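Uncharacterized protein (Bacteroides ovatus, PDB 3NQK) is of unknown function but combines an E-set-like N-terminal region of the DUF4973 family with a mostly antiparallel beta C-terminal region of the BT_3044-like family. Local coordinates at residues Met169-Tyr174 / Tyr294-Ser299; Tyr218-His223 / Leu230-Asp235; Met241-Ile246 / Phe273-Gln278. One frame throughout, in Å; residues are numbered along the deposited sequence.

Overall arrangement
All three contacts are antiparallel strand pairings in one antiparallel sheet, within the BT_3044-like family region of the chain. Contacts 1 and 3 are immediate neighbours, their centres 9 Å apart, because strand 264-279 of contact 3 pairs directly with strand 292-307 of contact 1. They are joined by the R295 NE to D276 OD1 salt bridge (2.6 Å) and a probable backbone bond, Y294 N to F277 O (2.8 Å). Contact 2 is a hairpin packed against contact 3, with centres 10 Å apart; Q234 CB lies 3.5 Å from M241 CE. Contacts 1 and 2 do not touch: their nearest atoms are about 7 Å apart and their centres 16 Å. Contact 3 touches both and lies between them in the packing.

Contact 1 of 3, residues Met169-Tyr174 / Tyr294-Ser299; sequences MKVYTY and YRVAGS
V296 CG1 sits against M169 CG (3.7 Å), on the selenomethionine, with V171 CG2 alongside at 4.1 Å. With CG anti to the backbone N (chi1 -177°), M169 runs its chain past this methyl before bending toward its end. V171 uses its two branches separately, since CG1 crosses to Y294 CD1 at 3.8 Å. The ring of Y294 then offers an edge to T173, whose OG1 approaches CE1 near the ring plane. These four side chains of V171, T173, Y294 and V296 form one face of the sheet.

K170, Y172, R295 and A297 lie on the other face. Here Y172 turns a ring edge to the carbonyl of R295, while Y174 lays its own edge against the opposite backbone, CE1 3.8 Å from Y294 C. R295, doubly bent at chi2 and chi3, brings NH2 within 3.3 Å of Y174 OH in a weak bond, the ring and guanidinium planes 60° apart; the same hydroxyl also has a weak hydrogen bond with D276 OD2. Between the two faces, the pairs K170-A297 and Y172-R295 each exchange two backbone hydrogen bonds, Y172 N to R295 O being 2.8 Å. NE and NH1 of R295 make salt bridges to D276 and E274 on strand 264-279. Main-chain bonds and an apolar face thus join the strands, while the arginine's charge is probably balanced mainly by the next strand.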
loop_
_atom_site.group_PDB
_atom_site.type_symbol
_atom_site.label_atom_id
_atom_site.label_comp_id
_atom_site.label_asym_id
_atom_site.label_seq_id
_atom_site.Cartn_x
_atom_site.Cartn_y
_atom_site.Cartn_z
HETATM N N MSE A 169 -19.461 -15.692 24.982
HETATM C CA MSE A 169 -20.128 -16.906 24.494
HETATM C C MSE A 169 -20.127 -17.937 25.587
HETATM O O MSE A 169 -19.062 -18.389 26.031
HETATM C CB MSE A 169 -19.425 -17.472 23.257
HETATM C CG MSE A 169 -20.129 -18.695 22.683
HETATM SE SE MSE A 169 -19.175 -19.526 21.265
HETATM C CE MSE A 169 -17.739 -20.276 22.342
ATOM N N LYS A 170 -21.310 -18.307 26.037
ATOM C CA LYS A 170 -21.444 -19.273 27.109
ATOM C C LYS A 170 -21.849 -20.634 26.574
ATOM O O LYS A 170 -22.695 -20.740 25.666
ATOM C CB LYS A 170 -22.460 -18.790 28.131
ATOM C CG LYS A 170 -22.002 -17.560 28.954
ATOM C CD LYS A 170 -22.953 -17.306 30.102
ATOM C CE LYS A 170 -22.401 -16.307 31.088
ATOM N NZ LYS A 170 -23.142 -16.390 32.391
ATOM N N VAL A 171 -21.253 -21.677 27.133
ATOM C CA VAL A 171 -21.557 -23.029 26.725
ATOM C C VAL A 171 -22.035 -23.863 27.914
ATOM O O VAL A 171 -21.280 -24.152 28.843
ATOM C CB VAL A 171 -20.361 -23.660 26.089
ATOM C CG1 VAL A 171 -20.657 -25.101 25.723
ATOM C CG2 VAL A 171 -19.944 -22.844 24.839
ATOM N N TYR A 172 -23.306 -24.205 27.896
ATOM C CA TYR A 172 -23.923 -24.955 28.989
ATOM C C TYR A 172 -24.043 -26.425 28.637
ATOM O O TYR A 172 -24.452 -26.770 27.535
ATOM C CB TYR A 172 -25.317 -24.415 29.268
ATOM C CG TYR A 172 -25.391 -22.918 29.531
ATOM C CD1 TYR A 172 -25.547 -22.015 28.482
ATOM C CD2 TYR A 172 -25.387 -22.416 30.838
ATOM C CE1 TYR A 172 -25.672 -20.650 28.719
ATOM C CE2 TYR A 172 -25.496 -21.054 31.082
ATOM C CZ TYR A 172 -25.640 -20.175 30.015
ATOM O OH TYR A 172 -25.745 -18.828 30.246
ATOM N N THR A 173 -23.743 -27.286 29.601
ATOM C CA THR A 173 -23.894 -28.723 29.426
ATOM C C THR A 173 -25.299 -29.155 29.772
ATOM O O THR A 173 -25.790 -28.813 30.798
ATOM C CB THR A 173 -22.968 -29.478 30.372
ATOM O OG1 THR A 173 -21.620 -29.127 30.103
ATOM C CG2 THR A 173 -23.144 -30.974 30.216
ATOM N N TYR A 174 -25.925 -29.945 28.932
ATOM C CA TYR A 174 -27.211 -30.530 29.297
ATOM C C TYR A 174 -27.008 -31.573 30.372
ATOM O O TYR A 174 -26.256 -32.535 30.188
ATOM C CB TYR A 174 -27.889 -31.180 28.098
ATOM C CG TYR A 174 -28.685 -30.225 27.234
ATOM C CD1 TYR A 174 -28.047 -29.296 26.419
ATOM C CD2 TYR A 174 -30.066 -30.297 27.180
ATOM C CE1 TYR A 174 -28.774 -28.435 25.596
ATOM C CE2 TYR A 174 -30.803 -29.443 26.357
ATOM C CZ TYR A 174 -30.146 -28.520 25.568
ATOM O OH TYR A 174 -30.864 -27.685 24.762
ATOM N N TYR A 294 -24.787 -29.710 24.254
ATOM C CA TYR A 294 -24.468 -28.399 24.782
ATOM C C TYR A 294 -25.393 -27.365 24.233
ATOM O O TYR A 294 -25.774 -27.425 23.081
ATOM C CB TYR A 294 -23.038 -27.998 24.434
ATOM C CG TYR A 294 -21.959 -28.892 25.022
ATOM C CD1 TYR A 294 -21.572 -28.778 26.351
ATOM C CD2 TYR A 294 -21.273 -29.780 24.224
ATOM C CE1 TYR A 294 -20.576 -29.593 26.874
ATOM C CE2 TYR A 294 -20.277 -30.577 24.725
ATOM C CZ TYR A 294 -19.933 -30.497 26.039
ATOM O OH TYR A 294 -18.935 -31.325 26.511
ATOM N N ARG A 295 -25.741 -26.392 25.069
ATOM C CA ARG A 295 -26.403 -25.204 24.607
ATOM C C ARG A 295 -25.369 -24.096 24.527
ATOM O O ARG A 295 -24.695 -23.815 25.507
ATOM C CB ARG A 295 -27.509 -24.798 25.571
ATOM C CG ARG A 295 -28.098 -23.390 25.298
ATOM C CD ARG A 295 -28.800 -23.342 23.976
ATOM N NE ARG A 295 -29.978 -24.190 23.983
ATOM C CZ ARG A 295 -31.181 -23.796 24.390
ATOM N NH1 ARG A 295 -31.382 -22.544 24.785
ATOM N NH2 ARG A 295 -32.189 -24.650 24.383
ATOM N N VAL A 296 -25.226 -23.490 23.351
ATOM C CA VAL A 296 -24.272 -22.377 23.149
ATOM C C VAL A 296 -25.057 -21.102 22.971
ATOM O O VAL A 296 -25.952 -21.040 22.133
ATOM C CB VAL A 296 -23.440 -22.574 21.884
ATOM C CG1 VAL A 296 -22.358 -21.498 21.788
ATOM C CG2 VAL A 296 -22.824 -23.957 21.851
ATOM N N ALA A 297 -24.730 -20.074 23.734
ATOM C CA ALA A 297 -25.488 -18.828 23.650
ATOM C C ALA A 297 -24.647 -17.625 23.990
ATOM O O ALA A 297 -23.892 -17.648 24.954
ATOM C CB ALA A 297 -26.693 -18.885 24.566
ATOM N N GLY A 298 -24.824 -16.548 23.215
ATOM C CA GLY A 298 -24.157 -15.271 23.486
ATOM C C GLY A 298 -23.723 -14.554 22.217
ATOM O O GLY A 298 -24.449 -14.544 21.205
ATOM N N SER A 299 -22.534 -13.966 22.263
ATOM C CA SER A 299 -21.981 -13.279 21.108
ATOM C C SER A 299 -20.470 -13.400 21.036
ATOM O O SER A 299 -19.814 -13.743 22.005
ATOM C CB SER A 299 -22.350 -11.807 21.150
ATOM O OG SER A 299 -21.780 -11.174 22.292
#

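Contact 2 of 3, residues Tyr218-His223 / Leu230-Asp235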
loop_
_atom_site.group_PDB
_atom_site.type_symbol
_atom_site.label_atom_id
_atom_site.label_comp_id
_atom_site.label_asym_id
_atom_site.label_seq_id
_atom_site.Cartn_x
_atom_site.Cartn_y
_atom_site.Cartn_z
ATOM N N TYR A 218 -17.815 -30.813 13.049
ATOM C CA TYR A 218 -18.391 -29.761 13.891
ATOM C C TYR A 218 -18.385 -28.368 13.247
ATOM O O TYR A 218 -18.678 -27.380 13.919
ATOM C CB TYR A 218 -17.656 -29.713 15.233
ATOM C CG TYR A 218 -17.767 -31.006 16.029
ATOM C CD1 TYR A 218 -18.899 -31.292 16.770
ATOM C CD2 TYR A 218 -16.752 -31.930 16.019
ATOM C CE1 TYR A 218 -19.006 -32.467 17.483
ATOM C CE2 TYR A 218 -16.846 -33.113 16.744
ATOM C CZ TYR A 218 -17.970 -33.383 17.454
ATOM O OH TYR A 218 -18.064 -34.580 18.163
ATOM N N LYS A 219 -18.111 -28.291 11.945
ATOM C CA LYS A 219 -18.121 -26.985 11.240
ATOM C C LYS A 219 -19.528 -26.397 11.186
ATOM O O LYS A 219 -20.481 -27.096 10.885
ATOM C CB LYS A 219 -17.581 -27.130 9.796
ATOM C CG LYS A 219 -16.075 -27.465 9.696
ATOM C CD LYS A 219 -15.681 -28.033 8.294
ATOM C CE LYS A 219 -14.958 -27.019 7.421
ATOM N NZ LYS A 219 -14.404 -27.653 6.177
ATOM N N ILE A 220 -19.642 -25.105 11.472
ATOM C CA ILE A 220 -20.899 -24.383 11.317
ATOM C C ILE A 220 -20.692 -23.277 10.289
ATOM O O ILE A 220 -19.910 -22.368 10.515
ATOM C CB ILE A 220 -21.344 -23.722 12.632
ATOM C CG1 ILE A 220 -21.392 -24.731 13.761
ATOM C CG2 ILE A 220 -22.707 -23.066 12.460
ATOM C CD1 ILE A 220 -21.771 -24.122 15.070
ATOM N N ASN A 221 -21.367 -23.378 9.150
ATOM C CA ASN A 221 -21.248 -22.372 8.104
ATOM C C ASN A 221 -22.098 -21.168 8.446
ATOM O O ASN A 221 -23.250 -21.309 8.847
ATOM C CB ASN A 221 -21.675 -22.943 6.749
ATOM C CG ASN A 221 -20.739 -24.037 6.252
ATOM O OD1 ASN A 221 -19.522 -23.919 6.351
ATOM N ND2 ASN A 221 -21.315 -25.116 5.721
ATOM N N VAL A 222 -21.529 -19.983 8.286
ATOM C CA VAL A 222 -22.199 -18.754 8.659
ATOM C C VAL A 222 -22.176 -17.759 7.510
ATOM O O VAL A 222 -21.114 -17.344 7.062
ATOM C CB VAL A 222 -21.515 -18.129 9.863
ATOM C CG1 VAL A 222 -22.183 -16.824 10.242
ATOM C CG2 VAL A 222 -21.534 -19.095 11.019
ATOM N N HIS A 223 -23.344 -17.362 7.043
ATOM C CA HIS A 223 -23.425 -16.459 5.900
ATOM C C HIS A 223 -23.996 -15.125 6.326
ATOM O O HIS A 223 -25.036 -15.064 6.994
ATOM C CB HIS A 223 -24.274 -17.086 4.800
ATOM C CG HIS A 223 -24.542 -16.175 3.648
ATOM N ND1 HIS A 223 -23.553 -15.751 2.789
ATOM C CD2 HIS A 223 -25.699 -15.664 3.170
ATOM C CE1 HIS A 223 -24.085 -14.984 1.855
ATOM N NE2 HIS A 223 -25.386 -14.914 2.066
ATOM N N LEU A 230 -27.897 -13.501 10.038
ATOM C CA LEU A 230 -27.049 -14.587 9.571
ATOM C C LEU A 230 -27.879 -15.824 9.187
ATOM O O LEU A 230 -28.974 -16.043 9.706
ATOM C CB LEU A 230 -26.078 -15.028 10.663
ATOM C CG LEU A 230 -24.964 -14.121 11.209
ATOM C CD1 LEU A 230 -24.221 -13.380 10.079
ATOM C CD2 LEU A 230 -25.522 -13.180 12.184
ATOM N N ASP A 231 -27.358 -16.604 8.249
ATOM C CA ASP A 231 -27.746 -17.986 8.116
ATOM C C ASP A 231 -26.660 -18.740 8.871
ATOM O O ASP A 231 -25.492 -18.380 8.782
ATOM C CB ASP A 231 -27.743 -18.450 6.658
ATOM C CG ASP A 231 -28.796 -17.759 5.808
ATOM O OD1 ASP A 231 -29.942 -17.582 6.284
ATOM O OD2 ASP A 231 -28.489 -17.455 4.626
HETATM N N MSE A 232 -27.048 -19.724 9.670
HETATM C CA MSE A 232 -26.090 -20.605 10.328
HETATM C C MSE A 232 -26.563 -22.012 10.149
HETATM O O MSE A 232 -27.663 -22.342 10.544
HETATM C CB MSE A 232 -26.003 -20.305 11.814
HETATM C CG MSE A 232 -25.446 -18.957 12.157
HETATM SE SE MSE A 232 -25.119 -18.777 14.068
HETATM C CE MSE A 232 -24.013 -20.318 14.342
ATOM N N LYS A 233 -25.730 -22.854 9.565
ATOM C CA LYS A 233 -26.107 -24.240 9.328
ATOM C C LYS A 233 -24.891 -25.131 9.416
ATOM O O LYS A 233 -23.806 -24.734 9.026
ATOM C CB LYS A 233 -26.748 -24.368 7.958
ATOM C CG LYS A 233 -27.509 -25.666 7.742
ATOM C CD LYS A 233 -28.073 -25.758 6.307
ATOM C CE LYS A 233 -28.750 -27.113 6.054
ATOM N NZ LYS A 233 -29.243 -27.246 4.652
ATOM N N GLN A 234 -25.060 -26.330 9.960
ATOM C CA GLN A 234 -23.963 -27.293 10.016
ATOM C C GLN A 234 -23.506 -27.606 8.616
ATOM O O GLN A 234 -24.309 -27.589 7.676
ATOM C CB GLN A 234 -24.386 -28.591 10.723
ATOM C CG GLN A 234 -25.257 -29.544 9.871
ATOM C CD GLN A 234 -26.707 -29.092 9.755
ATOM O OE1 GLN A 234 -27.149 -28.194 10.471
ATOM N NE2 GLN A 234 -27.464 -29.745 8.874
ATOM N N ASP A 235 -22.215 -27.884 8.468
ATOM C CA ASP A 235 -21.637 -28.206 7.164
ATOM C C ASP A 235 -21.941 -29.649 6.816
ATOM O O ASP A 235 -22.239 -29.962 5.678
ATOM C CB ASP A 235 -20.121 -27.984 7.189
ATOM C CG ASP A 235 -19.455 -28.336 5.879
ATOM O OD1 ASP A 235 -19.568 -27.549 4.920
ATOM O OD2 ASP A 235 -18.767 -29.370 5.830
HETATM O O HOH W 1 -20.792 -29.719 10.326
HETATM O O HOH W 2 -17.624 -25.104 4.990
HETATM O O HOH W 3 -24.126 -25.778 5.401
#
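M232 and I220 meet at the apolar centre, where the selenomethionine methyl CE lies 3.6 Å from I220 CG2. The bend at chi3 (54°) turns that methyl toward isoleucine, while CG stays alongside V222 CG2. The other valine methyl, V222 CG1, crosses to L230 CG at 4.0 Å. F273 and Y275 of strand 264-279 pack on M232 from outside the hairpin.

Outward from this face, paired backbone bonds link N221 with K233 and H223 with D231; N221 N to K233 O is 2.8 Å. On the face of N221 and K233 the side chains become polar. N221 ND2 gives a nearly straight bond (173°) to D235 OD1, 3.1 Å, with the acceptor in the amide plane and the anti lone pair in use; the carboxylate stands almost perpendicular to the amide. One water joins N221 OD1 to the same D235 OD1, and another joins ND2 to Q234 O, so the amide is gripped at both its ends. At the far end, H223 turns the CD2 edge of its ring to D231 OD2, 3.6 Å, while ND1 bonds S198. Six intervening residues and strand directions 160° apart define an antiparallel beta hairpin, 219-224 also pairing with 198-202.

Contact 3 of 3, residues Met241-Ile246 / Phe273-Gln278; sequences MEFELI and FEYDFQ
At the open end of the beta hairpin of strands 244-257 and 264-279, E244 and D276 make a hydrogen-bonded antiparallel pair, with D276 N to E244 O at 2.9 Å and E244 N to D276 O at 3.0 Å. I246 N to E274 O adds a bond beyond L245-Y275. On the other side the regular ladder stops: E242 turns the chain with positive phi and psi, so M241 O, one residue out of step, receives Q278 N at 2.8 Å.

F243 brings CE1 over one face of the Y275 ring, 3.5 Å from Y275 CG and offset toward the rim. The ring planes are 45° apart and their centroids 5.2 Å, an oblique aromatic pair. Y275 CG, set between backbone N and carbonyl carbon (chi1 62°), turns one ring face to F243 CE1. A Met-aromatic contact follows: the selenium of M241 stands 5.0 Å from the F277 centroid, 53° off the ring normal. I220 packs on M241, F243 and Y275, so the hairpin 219-224/230-234 packs against this side.

On the opposite face, E244 OE1 and D276 OD2 are like charges 4.2 Å apart; the nearby guanidinium of R295 probably offsets this. I246 CD1 rests 3.7 Å from D276 OD2.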
loop_
_atom_site.group_PDB
_atom_site.type_symbol
_atom_site.label_atom_id
_atom_site.label_comp_id
_atom_site.label_asym_id
_atom_site.label_seq_id
_atom_site.Cartn_x
_atom_site.Cartn_y
_atom_site.Cartn_z
HETATM N N MSE A 241 -23.704 -34.136 14.491
HETATM C CA MSE A 241 -23.604 -33.385 15.740
HETATM C C MSE A 241 -24.961 -32.857 16.201
HETATM O O MSE A 241 -25.044 -32.197 17.225
HETATM C CB MSE A 241 -22.608 -32.222 15.615
HETATM C CG MSE A 241 -23.056 -31.077 14.738
HETATM SE SE MSE A 241 -22.100 -29.433 15.173
HETATM C CE MSE A 241 -22.191 -28.631 13.439
ATOM N N GLU A 242 -26.019 -33.162 15.447
ATOM C CA GLU A 242 -27.372 -32.727 15.792
ATOM C C GLU A 242 -27.410 -31.211 16.087
ATOM O O GLU A 242 -27.927 -30.772 17.131
ATOM C CB GLU A 242 -27.926 -33.523 17.002
ATOM C CG GLU A 242 -28.131 -35.063 16.759
ATOM C CD GLU A 242 -29.164 -35.377 15.643
ATOM O OE1 GLU A 242 -30.198 -34.659 15.539
ATOM O OE2 GLU A 242 -28.941 -36.348 14.883
ATOM N N PHE A 243 -26.850 -30.428 15.172
ATOM C CA PHE A 243 -26.903 -28.998 15.279
ATOM C C PHE A 243 -28.319 -28.531 15.142
ATOM O O PHE A 243 -29.065 -29.038 14.313
ATOM C CB PHE A 243 -26.074 -28.362 14.188
ATOM C CG PHE A 243 -26.159 -26.869 14.160
ATOM C CD1 PHE A 243 -25.376 -26.101 15.017
ATOM C CD2 PHE A 243 -27.003 -26.220 13.255
ATOM C CE1 PHE A 243 -25.430 -24.702 14.982
ATOM C CE2 PHE A 243 -27.061 -24.822 13.210
ATOM C CZ PHE A 243 -26.280 -24.065 14.078
ATOM N N GLU A 244 -28.676 -27.508 15.919
ATOM C CA GLU A 244 -30.028 -26.966 15.908
ATOM C C GLU A 244 -30.009 -25.471 16.282
ATOM O O GLU A 244 -29.671 -25.102 17.400
ATOM C CB GLU A 244 -30.905 -27.751 16.883
ATOM C CG GLU A 244 -32.411 -27.614 16.640
ATOM C CD GLU A 244 -33.247 -28.197 17.797
ATOM O OE1 GLU A 244 -32.677 -28.964 18.624
ATOM O OE2 GLU A 244 -34.459 -27.863 17.892
ATOM N N LEU A 245 -30.333 -24.624 15.318
ATOM C CA LEU A 245 -30.340 -23.192 15.531
ATOM C C LEU A 245 -31.552 -22.801 16.365
ATOM O O LEU A 245 -32.649 -23.316 16.154
ATOM C CB LEU A 245 -30.378 -22.478 14.188
ATOM C CG LEU A 245 -30.208 -20.963 14.212
ATOM C CD1 LEU A 245 -28.828 -20.584 14.720
ATOM C CD2 LEU A 245 -30.460 -20.374 12.807
ATOM N N ILE A 246 -31.355 -21.894 17.309
ATOM C CA ILE A 246 -32.450 -21.412 18.155
ATOM C C ILE A 246 -32.642 -19.895 17.989
ATOM O O ILE A 246 -31.788 -19.106 18.375
ATOM C CB ILE A 246 -32.182 -21.728 19.623
ATOM C CG1 ILE A 246 -32.155 -23.237 19.828
ATOM C CG2 ILE A 246 -33.259 -21.056 20.547
ATOM C CD1 ILE A 246 -31.666 -23.654 21.197
ATOM N N PHE A 273 -26.026 -15.177 18.593
ATOM C CA PHE A 273 -26.570 -16.454 18.209
ATOM C C PHE A 273 -26.833 -17.334 19.393
ATOM O O PHE A 273 -26.362 -17.077 20.487
ATOM C CB PHE A 273 -25.574 -17.153 17.306
ATOM C CG PHE A 273 -24.206 -17.272 17.912
ATOM C CD1 PHE A 273 -23.269 -16.283 17.725
ATOM C CD2 PHE A 273 -23.891 -18.329 18.729
ATOM C CE1 PHE A 273 -22.028 -16.377 18.302
ATOM C CE2 PHE A 273 -22.634 -18.428 19.311
ATOM C CZ PHE A 273 -21.712 -17.460 19.097
ATOM N N GLU A 274 -27.523 -18.429 19.138
ATOM C CA GLU A 274 -27.828 -19.404 20.152
ATOM C C GLU A 274 -28.149 -20.699 19.467
ATOM O O GLU A 274 -28.922 -20.716 18.534
ATOM C CB GLU A 274 -29.013 -18.937 20.984
ATOM C CG GLU A 274 -29.446 -19.927 22.085
ATOM C CD GLU A 274 -30.435 -19.306 23.099
ATOM O OE1 GLU A 274 -31.145 -18.321 22.740
ATOM O OE2 GLU A 274 -30.490 -19.805 24.247
ATOM N N TYR A 275 -27.514 -21.787 19.888
ATOM C CA TYR A 275 -27.775 -23.098 19.262
ATOM C C TYR A 275 -27.476 -24.267 20.172
ATOM O O TYR A 275 -26.844 -24.121 21.210
ATOM C CB TYR A 275 -26.966 -23.245 17.964
ATOM C CG TYR A 275 -25.442 -23.190 18.135
ATOM C CD1 TYR A 275 -24.721 -24.300 18.538
ATOM C CD2 TYR A 275 -24.737 -22.045 17.812
ATOM C CE1 TYR A 275 -23.314 -24.246 18.665
ATOM C CE2 TYR A 275 -23.362 -21.979 17.932
ATOM C CZ TYR A 275 -22.649 -23.077 18.351
ATOM O OH TYR A 275 -21.255 -22.985 18.455
ATOM N N ASP A 276 -27.941 -25.435 19.765
ATOM C CA ASP A 276 -27.617 -26.672 20.444
ATOM C C ASP A 276 -26.762 -27.503 19.539
ATOM O O ASP A 276 -26.905 -27.428 18.314
ATOM C CB ASP A 276 -28.891 -27.478 20.747
ATOM C CG ASP A 276 -29.673 -26.936 21.919
ATOM O OD1 ASP A 276 -29.071 -26.283 22.801
ATOM O OD2 ASP A 276 -30.898 -27.220 21.983
ATOM N N PHE A 277 -25.904 -28.336 20.136
ATOM C CA PHE A 277 -25.200 -29.389 19.400
ATOM C C PHE A 277 -24.684 -30.433 20.353
ATOM O O PHE A 277 -24.751 -30.267 21.561
ATOM C CB PHE A 277 -24.061 -28.819 18.585
ATOM C CG PHE A 277 -22.797 -28.639 19.350
ATOM C CD1 PHE A 277 -22.625 -27.546 20.182
ATOM C CD2 PHE A 277 -21.740 -29.519 19.179
ATOM C CE1 PHE A 277 -21.427 -27.357 20.876
ATOM C CE2 PHE A 277 -20.541 -29.344 19.880
ATOM C CZ PHE A 277 -20.389 -28.264 20.723
ATOM N N GLN A 278 -24.187 -31.526 19.803
ATOM C CA GLN A 278 -23.672 -32.639 20.606
ATOM C C GLN A 278 -22.259 -32.932 20.224
ATOM O O GLN A 278 -21.915 -32.889 19.037
ATOM C CB GLN A 278 -24.497 -33.900 20.361
ATOM C CG GLN A 278 -25.936 -33.756 20.704
ATOM C CD GLN A 278 -26.689 -35.071 20.641
ATOM O OE1 GLN A 278 -26.255 -36.040 19.979
ATOM N NE2 GLN A 278 -27.817 -35.122 21.322
#